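Sulfoquinovosidase (Escherichia coli, PDB 5OHT) hydrolyses sulfoquinovosyl diacylglycerides and simpler sulfoquinovosides such as sulfoquinovosyl glycerol, releasing sulfoquinovose for breakdown by sulfoglycolysis. Local coordinates at residues W179-Q184 with F453-S458; W286-S291 with K300-N305; D472-W477 with G507-F512. One frame throughout, in Å; residues are numbered along the deposited sequence.

All three contacts gather round the active site of the family 31 TIM barrel, their centres about 18 to 21 Å apart. Interaction 1 spans the greatest stretch of sequence, bringing residues 179-184 of the N-terminal mutarotase-like region against the end of barrel strand 451-454. Interaction 2 falls inside the loop thus closed; it follows strand 282-286, takes in strand 299-302 and grips the sulfonate of the bound piperidine methanesulfonate. Interaction 3 comes later in the chain, between loops following strands 468-469 and 501-505, and carries the inferred proton donor Asp472. Arg455 of interaction 1 lies near Asp472, and interactions 2 and 3 touch the same ligand, so one pocket is assembled from distant parts of the chain.

Interaction 1: W179-Q184 with F453-S458; sequences WTFFPQ and FMRAGS
Phe181 and Phe182 run alongside Ala456 and Gly457, the touching parts of the two segments having directions 27° apart. One weak backbone bond joins them, Gly457 N to Phe181 O at 3.5 Å, and the CA of Ala456 approaches the same carbonyl oxygen. An ST turn shapes 179-184: Thr180 OG1 accepts from Phe182 N at 3.0 Å. The Phe182 ring lies flat over Gly457, whose CA sits 3.4 Å from the ring centroid in a CH-pi contact. A chi1 of -171° carries this ring across the backbone of 453-458, where a side chain on Gly457 would collide with it. Replacing Phe182 with alanine would probably leave the Gly457 backbone without its aromatic cover and open a gap beside Ser458. Phe181 offers a ring face to Arg455: CD stands over it, and the guanidinium tilts 24° from the ring plane with Phe181 CE1 3.5 Å from Arg455 CZ. The same NE that lies against the ring also forms a salt bridge with Glu408, an active-site residue by similarity. The mutarotase-like region thus supplies an aromatic ring that packs on one face of the buried guanidinium and is likely to limit its rotation, while carboxylate pairing probably balances its charge next to the catalytic centre.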
loop_
_atom_site.group_PDB
_atom_site.type_symbol
_atom_site.label_atom_id
_atom_site.label_comp_id
_atom_site.label_asym_id
_atom_site.label_seq_id
_atom_site.Cartn_x
_atom_site.Cartn_y
_atom_site.Cartn_z
ATOM N N TRP A 179 12.099 2.407 0.534
ATOM C CA TRP A 179 11.494 2.475 -0.814
ATOM C C TRP A 179 10.090 1.772 -0.779
ATOM O O TRP A 179 9.920 0.744 -0.101
ATOM C CB TRP A 179 12.404 1.809 -1.852
ATOM C CG TRP A 179 13.676 2.561 -2.228
ATOM C CD1 TRP A 179 14.441 3.359 -1.427
ATOM C CD2 TRP A 179 14.329 2.547 -3.528
ATOM N NE1 TRP A 179 15.528 3.849 -2.157
ATOM C CE2 TRP A 179 15.485 3.345 -3.435
ATOM C CE3 TRP A 179 14.044 1.919 -4.752
ATOM C CZ2 TRP A 179 16.359 3.535 -4.526
ATOM C CZ3 TRP A 179 14.942 2.075 -5.835
ATOM C CH2 TRP A 179 16.059 2.898 -5.712
ATOM N N THR A 180 9.140 2.357 -1.465
ATOM C CA THR A 180 7.729 1.859 -1.548
ATOM C C THR A 180 6.916 2.494 -2.683
ATOM O O THR A 180 7.106 3.671 -3.064
ATOM C CB THR A 180 6.982 2.034 -0.170
ATOM O OG1 THR A 180 5.643 1.598 -0.258
ATOM C CG2 THR A 180 7.065 3.489 0.338
ATOM N N PHE A 181 5.972 1.702 -3.187
ATOM C CA PHE A 181 4.961 2.144 -4.111
ATOM C C PHE A 181 3.929 3.112 -3.454
ATOM O O PHE A 181 3.236 3.845 -4.181
ATOM C CB PHE A 181 4.176 0.972 -4.747
ATOM C CG PHE A 181 4.977 -0.247 -5.131
ATOM C CD1 PHE A 181 5.709 -0.289 -6.308
ATOM C CD2 PHE A 181 4.929 -1.399 -4.350
ATOM C CE1 PHE A 181 6.390 -1.455 -6.690
ATOM C CE2 PHE A 181 5.640 -2.541 -4.695
ATOM C CZ PHE A 181 6.348 -2.569 -5.893
ATOM N N PHE A 182 3.811 3.118 -2.120
ATOM C CA PHE A 182 2.712 3.851 -1.412
ATOM C C PHE A 182 3.247 4.478 -0.084
ATOM O O PHE A 182 2.908 4.000 1.006
ATOM C CB PHE A 182 1.583 2.848 -1.120
ATOM C CG PHE A 182 0.239 3.417 -0.592
ATOM C CD1 PHE A 182 0.075 4.713 -0.139
ATOM C CD2 PHE A 182 -0.875 2.598 -0.608
ATOM C CE1 PHE A 182 -1.155 5.157 0.310
ATOM C CE2 PHE A 182 -2.116 3.035 -0.164
ATOM C CZ PHE A 182 -2.268 4.325 0.305
ATOM N N PRO A 183 4.147 5.473 -0.183
ATOM C CA PRO A 183 4.472 6.256 1.009
ATOM C C PRO A 183 3.292 7.259 1.231
ATOM O O PRO A 183 2.594 7.607 0.262
ATOM C CB PRO A 183 5.735 6.989 0.600
ATOM C CG PRO A 183 5.553 7.263 -0.917
ATOM C CD PRO A 183 4.622 6.142 -1.414
ATOM N N GLN A 184 3.035 7.661 2.488
ATOM C CA GLN A 184 1.984 8.656 2.786
ATOM C C GLN A 184 2.400 9.504 4.026
ATOM O O GLN A 184 2.858 8.903 4.987
ATOM C CB GLN A 184 0.591 8.022 3.007
ATOM C CG GLN A 184 -0.553 9.063 3.035
ATOM C CD GLN A 184 -1.960 8.497 3.124
ATOM O OE1 GLN A 184 -2.335 7.672 2.284
ATOM N NE2 GLN A 184 -2.756 8.916 4.173
ATOM N N PHE A 453 -7.644 -4.050 -8.084
ATOM C CA PHE A 453 -6.617 -4.061 -7.060
ATOM C C PHE A 453 -5.373 -3.321 -7.514
ATOM O O PHE A 453 -4.971 -3.418 -8.683
ATOM C CB PHE A 453 -6.334 -5.514 -6.545
ATOM C CG PHE A 453 -6.058 -6.540 -7.650
ATOM C CD1 PHE A 453 -7.093 -7.134 -8.324
ATOM C CD2 PHE A 453 -4.768 -6.905 -7.962
ATOM C CE1 PHE A 453 -6.877 -8.091 -9.313
ATOM C CE2 PHE A 453 -4.548 -7.855 -8.965
ATOM C CZ PHE A 453 -5.604 -8.421 -9.641
ATOM N N MET A 454 -4.811 -2.554 -6.589
ATOM C CA MET A 454 -3.688 -1.579 -6.813
ATOM C C MET A 454 -2.479 -1.858 -5.963
ATOM O O MET A 454 -2.598 -2.439 -4.882
ATOM C CB MET A 454 -4.156 -0.131 -6.536
ATOM C CG MET A 454 -5.407 0.224 -7.253
ATOM S SD MET A 454 -5.824 1.982 -7.283
ATOM C CE MET A 454 -4.485 2.619 -8.299
ATOM N N ARG A 455 -1.291 -1.477 -6.449
ATOM C CA ARG A 455 -0.047 -1.569 -5.639
ATOM C C ARG A 455 0.416 -0.200 -5.143
ATOM O O ARG A 455 1.018 -0.127 -4.061
ATOM C CB ARG A 455 1.075 -2.317 -6.392
ATOM C CG ARG A 455 1.778 -1.514 -7.480
ATOM C CD ARG A 455 2.942 -2.211 -8.197
ATOM N NE ARG A 455 3.718 -1.250 -9.002
ATOM C CZ ARG A 455 4.793 -1.588 -9.760
ATOM N NH1 ARG A 455 5.189 -2.870 -9.826
ATOM N NH2 ARG A 455 5.487 -0.651 -10.424
ATOM N N ALA A 456 0.173 0.859 -5.936
ATOM C CA ALA A 456 0.586 2.224 -5.586
ATOM C C ALA A 456 -0.578 2.913 -4.869
ATOM O O ALA A 456 -1.775 2.535 -5.015
ATOM C CB ALA A 456 0.966 3.069 -6.822
ATOM N N GLY A 457 -0.234 3.907 -4.067
ATOM C CA GLY A 457 -1.233 4.737 -3.424
ATOM C C GLY A 457 -0.720 6.072 -2.945
ATOM O O GLY A 457 0.478 6.336 -2.967
ATOM N N SER A 458 -1.691 6.912 -2.557
ATOM C CA SER A 458 -1.456 8.244 -1.937
ATOM C C SER A 458 -2.716 8.701 -1.230
ATOM O O SER A 458 -3.752 7.989 -1.235
ATOM C CB SER A 458 -0.990 9.302 -2.976
ATOM O OG SER A 458 -2.027 9.612 -3.922
#

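Interaction 2: W286-S291 with K300-N305; sequences WAQDWS and KRVMWN. With 9VH ([(3~{S},4~{R},5~{R})-4,5-bis(oxidanyl)piperidin-3-yl]methanesulfonic acid), chain D.
Val302 packs against Gln288 at the sulfonate pocket of this TIM barrel, and both residues meet the bound piperidine sulfonate. Gln288 OE1 accepts from the ligand hydroxyl O5 at 2.6 Å. Four N-H donors from three residues of 300-305 hold the sulfonate. Arg301 bends at chi3 (57°), which brings NE to O1 and NH1 to O3, the latter at 2.9 Å, with O1 in the guanidinium plane. Sulfonate oxygen O2 is gripped twice, by the backbone N of Val302 and by Trp304 NE1, whose nearly straight bond (175°) reaches it at the indole edge. A water joins the two segments to the ligand, accepting a hydrogen bond from Gln288 NE2 and donating to Lys300 O and to sulfonate O1. Behind this shell, Val302 CG2 lies 3.6 Å from Gln288 CD, while CG1 sits against Gln288 O and Ser291 OG. Arg301 NH2 is held by Phe367 O, and Gln288 NE2 also bonds to Gln262. Farther out, a second water bridges Asp289 OD2 and Lys300 NZ, whose charged atoms do not touch directly. At the far end, Ser291 OG donates to Met303 O at 3.1 Å, an oxygen that also accepts from Asn305 N.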
loop_
_atom_site.group_PDB
_atom_site.type_symbol
_atom_site.label_atom_id
_atom_site.label_comp_id
_atom_site.label_asym_id
_atom_site.label_seq_id
_atom_site.Cartn_x
_atom_site.Cartn_y
_atom_site.Cartn_z
ATOM N N TRP A 286 -7.396 -14.796 -13.788
ATOM C CA TRP A 286 -6.761 -13.484 -13.969
ATOM C C TRP A 286 -5.710 -13.631 -15.068
ATOM O O TRP A 286 -4.683 -14.281 -14.875
ATOM C CB TRP A 286 -6.137 -12.948 -12.650
ATOM C CG TRP A 286 -5.309 -11.734 -12.905
ATOM C CD1 TRP A 286 -5.735 -10.588 -13.460
ATOM C CD2 TRP A 286 -3.903 -11.562 -12.655
ATOM N NE1 TRP A 286 -4.708 -9.705 -13.601
ATOM C CE2 TRP A 286 -3.559 -10.277 -13.114
ATOM C CE3 TRP A 286 -2.914 -12.370 -12.094
ATOM C CZ2 TRP A 286 -2.239 -9.777 -13.047
ATOM C CZ3 TRP A 286 -1.608 -11.889 -12.024
ATOM C CH2 TRP A 286 -1.286 -10.595 -12.517
ATOM N N ALA A 287 -5.962 -12.981 -16.208
ATOM C CA ALA A 287 -5.117 -13.132 -17.420
ATOM C C ALA A 287 -4.620 -11.766 -17.852
ATOM O O ALA A 287 -5.291 -11.064 -18.608
ATOM C CB ALA A 287 -5.887 -13.784 -18.567
ATOM N N GLN A 288 -3.406 -11.430 -17.402
ATOM C CA GLN A 288 -2.875 -10.058 -17.638
ATOM C C GLN A 288 -2.586 -9.806 -19.145
ATOM O O GLN A 288 -2.558 -8.654 -19.601
ATOM C CB GLN A 288 -1.631 -9.799 -16.805
ATOM C CG GLN A 288 -0.410 -10.663 -17.030
ATOM C CD GLN A 288 0.847 -10.126 -16.322
ATOM O OE1 GLN A 288 0.747 -9.312 -15.410
ATOM N NE2 GLN A 288 2.035 -10.631 -16.719
ATOM N N ASP A 289 -2.372 -10.889 -19.900
ATOM C CA ASP A 289 -2.124 -10.845 -21.347
ATOM C C ASP A 289 -3.395 -10.829 -22.208
ATOM O O ASP A 289 -3.317 -11.091 -23.417
ATOM C CB ASP A 289 -1.152 -11.991 -21.769
ATOM C CG ASP A 289 -1.781 -13.395 -21.711
ATOM O OD1 ASP A 289 -2.723 -13.625 -20.928
ATOM O OD2 ASP A 289 -1.239 -14.343 -22.400
ATOM N N TRP A 290 -4.549 -10.454 -21.641
ATOM C CA TRP A 290 -5.769 -10.247 -22.395
ATOM C C TRP A 290 -5.596 -9.282 -23.603
ATOM O O TRP A 290 -6.390 -9.333 -24.569
ATOM C CB TRP A 290 -6.895 -9.749 -21.494
ATOM C CG TRP A 290 -6.742 -8.272 -21.141
ATOM C CD1 TRP A 290 -5.759 -7.730 -20.399
ATOM C CD2 TRP A 290 -7.591 -7.185 -21.546
ATOM N NE1 TRP A 290 -5.913 -6.355 -20.351
ATOM C CE2 TRP A 290 -7.036 -5.996 -21.015
ATOM C CE3 TRP A 290 -8.759 -7.093 -22.327
ATOM C CZ2 TRP A 290 -7.592 -4.719 -21.246
ATOM C CZ3 TRP A 290 -9.328 -5.824 -22.561
ATOM C CH2 TRP A 290 -8.715 -4.635 -22.017
ATOM N N SER A 291 -4.596 -8.387 -23.519
ATOM C CA SER A 291 -4.326 -7.369 -24.547
ATOM C C SER A 291 -3.152 -7.709 -25.405
ATOM O O SER A 291 -2.725 -6.883 -26.224
ATOM C CB SER A 291 -4.103 -5.988 -23.883
ATOM O OG SER A 291 -3.098 -6.064 -22.907
ATOM N N LYS A 300 8.482 -12.265 -19.783
ATOM C CA LYS A 300 7.222 -12.033 -20.434
ATOM C C LYS A 300 6.408 -10.909 -19.799
ATOM O O LYS A 300 5.973 -11.010 -18.644
ATOM C CB LYS A 300 6.468 -13.352 -20.508
ATOM C CG LYS A 300 5.049 -13.313 -21.040
ATOM C CD LYS A 300 4.731 -14.682 -21.671
ATOM C CE LYS A 300 3.423 -15.221 -21.269
ATOM N NZ LYS A 300 3.159 -16.526 -21.985
ATOM N N ARG A 301 6.188 -9.835 -20.582
ATOM C CA ARG A 301 5.413 -8.662 -20.152
ATOM C C ARG A 301 4.088 -8.503 -20.920
ATOM O O ARG A 301 3.805 -9.224 -21.926
ATOM C CB ARG A 301 6.303 -7.414 -20.224
ATOM C CG ARG A 301 7.643 -7.610 -19.532
ATOM C CD ARG A 301 8.447 -6.326 -19.181
ATOM N NE ARG A 301 7.690 -5.386 -18.320
ATOM C CZ ARG A 301 8.105 -4.160 -18.010
ATOM N NH1 ARG A 301 7.349 -3.416 -17.249
ATOM N NH2 ARG A 301 9.283 -3.654 -18.487
ATOM N N VAL A 302 3.246 -7.591 -20.455
ATOM C CA VAL A 302 1.990 -7.310 -21.122
ATOM C C VAL A 302 2.238 -6.271 -22.278
ATOM O O VAL A 302 3.158 -5.443 -22.200
ATOM C CB VAL A 302 0.989 -6.723 -20.127
ATOM C CG1 VAL A 302 -0.313 -6.377 -20.810
ATOM C CG2 VAL A 302 0.785 -7.688 -18.952
ATOM N N MET A 303 1.404 -6.348 -23.318
ATOM C CA MET A 303 1.367 -5.317 -24.393
ATOM C C MET A 303 0.514 -4.163 -23.916
ATOM O O MET A 303 -0.703 -4.345 -23.770
ATOM C CB MET A 303 0.791 -5.871 -25.733
ATOM C CG MET A 303 0.754 -4.810 -26.854
ATOM S SD MET A 303 2.316 -3.883 -27.093
ATOM C CE MET A 303 3.376 -5.127 -27.718
ATOM N N TRP A 304 1.108 -2.999 -23.671
ATOM C CA TRP A 304 0.364 -1.893 -23.031
ATOM C C TRP A 304 -0.487 -1.121 -24.038
ATOM O O TRP A 304 -0.211 0.064 -24.331
ATOM C CB TRP A 304 1.321 -0.929 -22.286
ATOM C CG TRP A 304 2.104 -1.556 -21.094
ATOM C CD1 TRP A 304 2.103 -2.871 -20.680
ATOM C CD2 TRP A 304 2.992 -0.856 -20.208
ATOM N NE1 TRP A 304 2.912 -3.013 -19.569
ATOM C CE2 TRP A 304 3.487 -1.797 -19.271
ATOM C CE3 TRP A 304 3.411 0.486 -20.112
ATOM C CZ2 TRP A 304 4.353 -1.436 -18.257
ATOM C CZ3 TRP A 304 4.314 0.845 -19.098
ATOM C CH2 TRP A 304 4.779 -0.120 -18.191
ATOM N N ASN A 305 -1.550 -1.783 -24.548
ATOM C CA ASN A 305 -2.596 -1.129 -25.330
ATOM C C ASN A 305 -3.918 -1.746 -24.914
ATOM O O ASN A 305 -4.117 -2.938 -25.104
ATOM C CB ASN A 305 -2.318 -1.336 -26.840
ATOM C CG ASN A 305 -3.169 -0.409 -27.705
ATOM O OD1 ASN A 305 -3.024 0.800 -27.639
ATOM N ND2 ASN A 305 -4.055 -0.986 -28.500
HETATM O O1 9VH D . 5.377 -6.768 -17.074
HETATM S S1 9VH D . 4.281 -5.856 -17.031
HETATM O O2 9VH D . 3.477 -5.627 -18.174
HETATM O O3 9VH D . 4.773 -4.495 -16.639
HETATM C C1 9VH D . 3.140 -6.340 -15.750
HETATM C C2 9VH D . 3.737 -6.670 -14.369
HETATM C C3 9VH D . 4.379 -5.464 -13.699
HETATM N N1 9VH D . 3.714 -4.870 -12.522
HETATM C C4 9VH D . 3.431 -5.853 -11.464
HETATM C C5 9VH D . 3.272 -7.296 -11.958
HETATM O O4 9VH D . 2.383 -8.011 -11.125
HETATM C C6 9VH D . 2.770 -7.369 -13.399
HETATM O O5 9VH D . 2.667 -8.750 -13.756
HETATM O O HOH W 1 5.088 -9.594 -16.370
HETATM O O HOH W 2 1.014 -15.430 -23.318
#

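Interaction 3: D472-W477 with G507-F512; sequences DQNVDW and GYTTLF. With CA (calcium ion), chain C; 9VH ([(3~{S},4~{R},5~{R})-4,5-bis(oxidanyl)piperidin-3-yl]methanesulfonic acid), chain D.
Gln473 O is gripped by two successive backbone amides, Tyr508 N at 3.0 Å and Thr509 N at 2.9 Å, the second bond almost straight at 171°. Val475 N returns a bond to Thr509 O, completing a single beta bridge between Asn474 and Thr509 in loop segments whose touching parts are 75° apart. Gly507 has a positive phi, and a CB on it would run into Asn474 O. On the ligand side, Asp472 and Tyr508 lie side by side and point the same way, the carboxylate and ring planes 43° apart; Asp472 OD2 is 3.4 Å from Tyr508 CD2. Tyr508 lays a ring face against the piperidine carbon C5. Asp472, the inferred proton donor, brings OD1 to 3.3 Å from ligand C4. Its other oxygen, OD2, accepts from a water that also bonds to Thr509 OG1. A second water links Thr509 OG1 and Asn474 OD1 and binds the calcium ion at 2.5 Å. Asp472 O binds that ion too, at 2.4 Å, so the metal probably steadies the backbone of the residue inferred to be the proton donor. Gln153, Gly154 and Asp481 contribute further calcium ligands. The loops follow strands 468-469 and 501-505; Gln473 and Trp477 rest on helix 518-528, while Asn474 and Phe512 touch helix 162-168.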
loop_
_atom_site.group_PDB
_atom_site.type_symbol
_atom_site.label_atom_id
_atom_site.label_comp_id
_atom_site.label_asym_id
_atom_site.label_seq_id
_atom_site.Cartn_x
_atom_site.Cartn_y
_atom_site.Cartn_z
ATOM N N ASP A 472 5.472 -6.243 -5.995
ATOM C CA ASP A 472 6.474 -7.251 -6.387
ATOM C C ASP A 472 7.461 -7.637 -5.237
ATOM O O ASP A 472 8.367 -6.860 -4.875
ATOM C CB ASP A 472 7.365 -6.764 -7.578
ATOM C CG ASP A 472 6.548 -6.312 -8.811
ATOM O OD1 ASP A 472 5.280 -6.309 -8.809
ATOM O OD2 ASP A 472 7.210 -5.942 -9.792
ATOM N N GLN A 473 7.262 -8.816 -4.660
ATOM C CA GLN A 473 8.236 -9.502 -3.803
ATOM C C GLN A 473 9.110 -10.371 -4.704
ATOM O O GLN A 473 8.666 -10.830 -5.782
ATOM C CB GLN A 473 7.598 -10.459 -2.760
ATOM C CG GLN A 473 6.950 -9.786 -1.538
ATOM C CD GLN A 473 5.712 -8.995 -1.926
ATOM O OE1 GLN A 473 4.678 -9.570 -2.343
ATOM N NE2 GLN A 473 5.812 -7.644 -1.844
ATOM N N ASN A 474 10.357 -10.549 -4.282
ATOM C CA ASN A 474 11.216 -11.618 -4.881
ATOM C C ASN A 474 10.615 -12.987 -4.606
ATOM O O ASN A 474 9.862 -13.173 -3.613
ATOM C CB ASN A 474 12.647 -11.630 -4.277
ATOM C CG ASN A 474 13.437 -10.399 -4.577
ATOM O OD1 ASN A 474 13.105 -9.639 -5.502
ATOM N ND2 ASN A 474 14.513 -10.198 -3.819
ATOM N N VAL A 475 10.951 -13.963 -5.491
ATOM C CA VAL A 475 10.591 -15.344 -5.268
ATOM C C VAL A 475 11.540 -15.980 -4.313
ATOM O O VAL A 475 12.131 -17.050 -4.628
ATOM C CB VAL A 475 10.427 -16.155 -6.603
ATOM C CG1 VAL A 475 9.226 -15.648 -7.355
ATOM C CG2 VAL A 475 11.687 -16.126 -7.532
ATOM N N ASP A 476 11.673 -15.390 -3.126
ATOM C CA ASP A 476 12.638 -15.784 -2.122
ATOM C C ASP A 476 12.119 -15.755 -0.690
ATOM O O ASP A 476 10.971 -15.372 -0.478
ATOM C CB ASP A 476 14.025 -15.042 -2.287
ATOM C CG ASP A 476 14.085 -13.561 -1.790
ATOM O OD1 ASP A 476 13.235 -13.073 -0.992
ATOM O OD2 ASP A 476 15.117 -12.901 -2.189
ATOM N N TRP A 477 12.993 -16.128 0.259
ATOM C CA TRP A 477 12.691 -16.115 1.679
ATOM C C TRP A 477 13.298 -14.919 2.458
ATOM O O TRP A 477 13.404 -14.990 3.715
ATOM C CB TRP A 477 13.140 -17.438 2.360
ATOM C CG TRP A 477 12.707 -18.681 1.686
ATOM C CD1 TRP A 477 13.328 -19.311 0.602
ATOM C CD2 TRP A 477 11.522 -19.456 1.967
ATOM N NE1 TRP A 477 12.594 -20.447 0.254
ATOM C CE2 TRP A 477 11.513 -20.561 1.080
ATOM C CE3 TRP A 477 10.496 -19.356 2.930
ATOM C CZ2 TRP A 477 10.493 -21.529 1.094
ATOM C CZ3 TRP A 477 9.501 -20.324 2.957
ATOM C CH2 TRP A 477 9.493 -21.386 2.016
ATOM N N GLY A 507 5.020 -14.923 -4.766
ATOM C CA GLY A 507 5.875 -13.817 -5.176
ATOM C C GLY A 507 5.914 -13.628 -6.696
ATOM O O GLY A 507 5.285 -14.403 -7.425
ATOM N N TYR A 508 6.721 -12.666 -7.142
ATOM C CA TYR A 508 6.806 -12.225 -8.536
ATOM C C TYR A 508 8.195 -12.215 -9.183
ATOM O O TYR A 508 8.422 -12.874 -10.241
ATOM C CB TYR A 508 6.213 -10.835 -8.669
ATOM C CG TYR A 508 6.280 -10.304 -10.099
ATOM C CD1 TYR A 508 5.448 -10.829 -11.087
ATOM C CD2 TYR A 508 7.230 -9.313 -10.463
ATOM C CE1 TYR A 508 5.559 -10.385 -12.390
ATOM C CE2 TYR A 508 7.302 -8.848 -11.785
ATOM C CZ TYR A 508 6.490 -9.412 -12.730
ATOM O OH TYR A 508 6.563 -8.945 -14.026
ATOM N N THR A 509 9.122 -11.471 -8.585
ATOM C CA THR A 509 10.388 -11.094 -9.247
ATOM C C THR A 509 11.374 -12.272 -9.369
ATOM O O THR A 509 11.824 -12.812 -8.366
ATOM C CB THR A 509 11.072 -9.927 -8.533
ATOM O OG1 THR A 509 10.131 -8.818 -8.329
ATOM C CG2 THR A 509 12.294 -9.466 -9.421
ATOM N N THR A 510 11.690 -12.622 -10.612
ATOM C CA THR A 510 12.417 -13.850 -10.948
ATOM C C THR A 510 13.658 -13.371 -11.797
ATOM O O THR A 510 13.511 -12.989 -12.988
ATOM C CB THR A 510 11.494 -14.741 -11.799
ATOM O OG1 THR A 510 10.209 -14.928 -11.172
ATOM C CG2 THR A 510 12.108 -16.113 -12.030
ATOM N N LEU A 511 14.804 -13.323 -11.150
ATOM C CA LEU A 511 16.052 -12.712 -11.647
ATOM C C LEU A 511 17.244 -13.347 -10.984
ATOM O O LEU A 511 17.172 -13.858 -9.848
ATOM C CB LEU A 511 16.101 -11.202 -11.313
ATOM C CG LEU A 511 15.206 -10.272 -12.042
ATOM C CD1 LEU A 511 15.359 -8.873 -11.406
ATOM C CD2 LEU A 511 15.476 -10.280 -13.562
ATOM N N PHE A 512 18.404 -13.259 -11.673
ATOM C CA PHE A 512 19.686 -13.760 -11.121
ATOM C C PHE A 512 19.546 -15.269 -10.831
ATOM O O PHE A 512 19.038 -15.964 -11.700
ATOM C CB PHE A 512 20.159 -12.899 -9.954
ATOM C CG PHE A 512 20.027 -11.403 -10.211
ATOM C CD1 PHE A 512 20.539 -10.837 -11.379
ATOM C CD2 PHE A 512 19.349 -10.565 -9.317
ATOM C CE1 PHE A 512 20.415 -9.490 -11.641
ATOM C CE2 PHE A 512 19.200 -9.197 -9.603
ATOM C CZ PHE A 512 19.743 -8.677 -10.765
HETATM CA CA CA C . 10.533 -5.874 -4.551
HETATM O O1 9VH D . 5.377 -6.768 -17.074
HETATM S S1 9VH D . 4.281 -5.856 -17.031
HETATM O O2 9VH D . 3.477 -5.627 -18.174
HETATM O O3 9VH D . 4.773 -4.495 -16.639
HETATM C C1 9VH D . 3.140 -6.340 -15.750
HETATM C C2 9VH D . 3.737 -6.670 -14.369
HETATM C C3 9VH D . 4.379 -5.464 -13.699
HETATM N N1 9VH D . 3.714 -4.870 -12.522
HETATM C C4 9VH D . 3.431 -5.853 -11.464
HETATM C C5 9VH D . 3.272 -7.296 -11.958
HETATM O O4 9VH D . 2.383 -8.011 -11.125
HETATM C C6 9VH D . 2.770 -7.369 -13.399
HETATM O O5 9VH D . 2.667 -8.750 -13.756
HETATM O O HOH W 3 9.795 -6.925 -10.265
HETATM O O HOH W 4 11.270 -7.648 -6.133
HETATM O O HOH W 5 10.164 -4.639 -6.542
#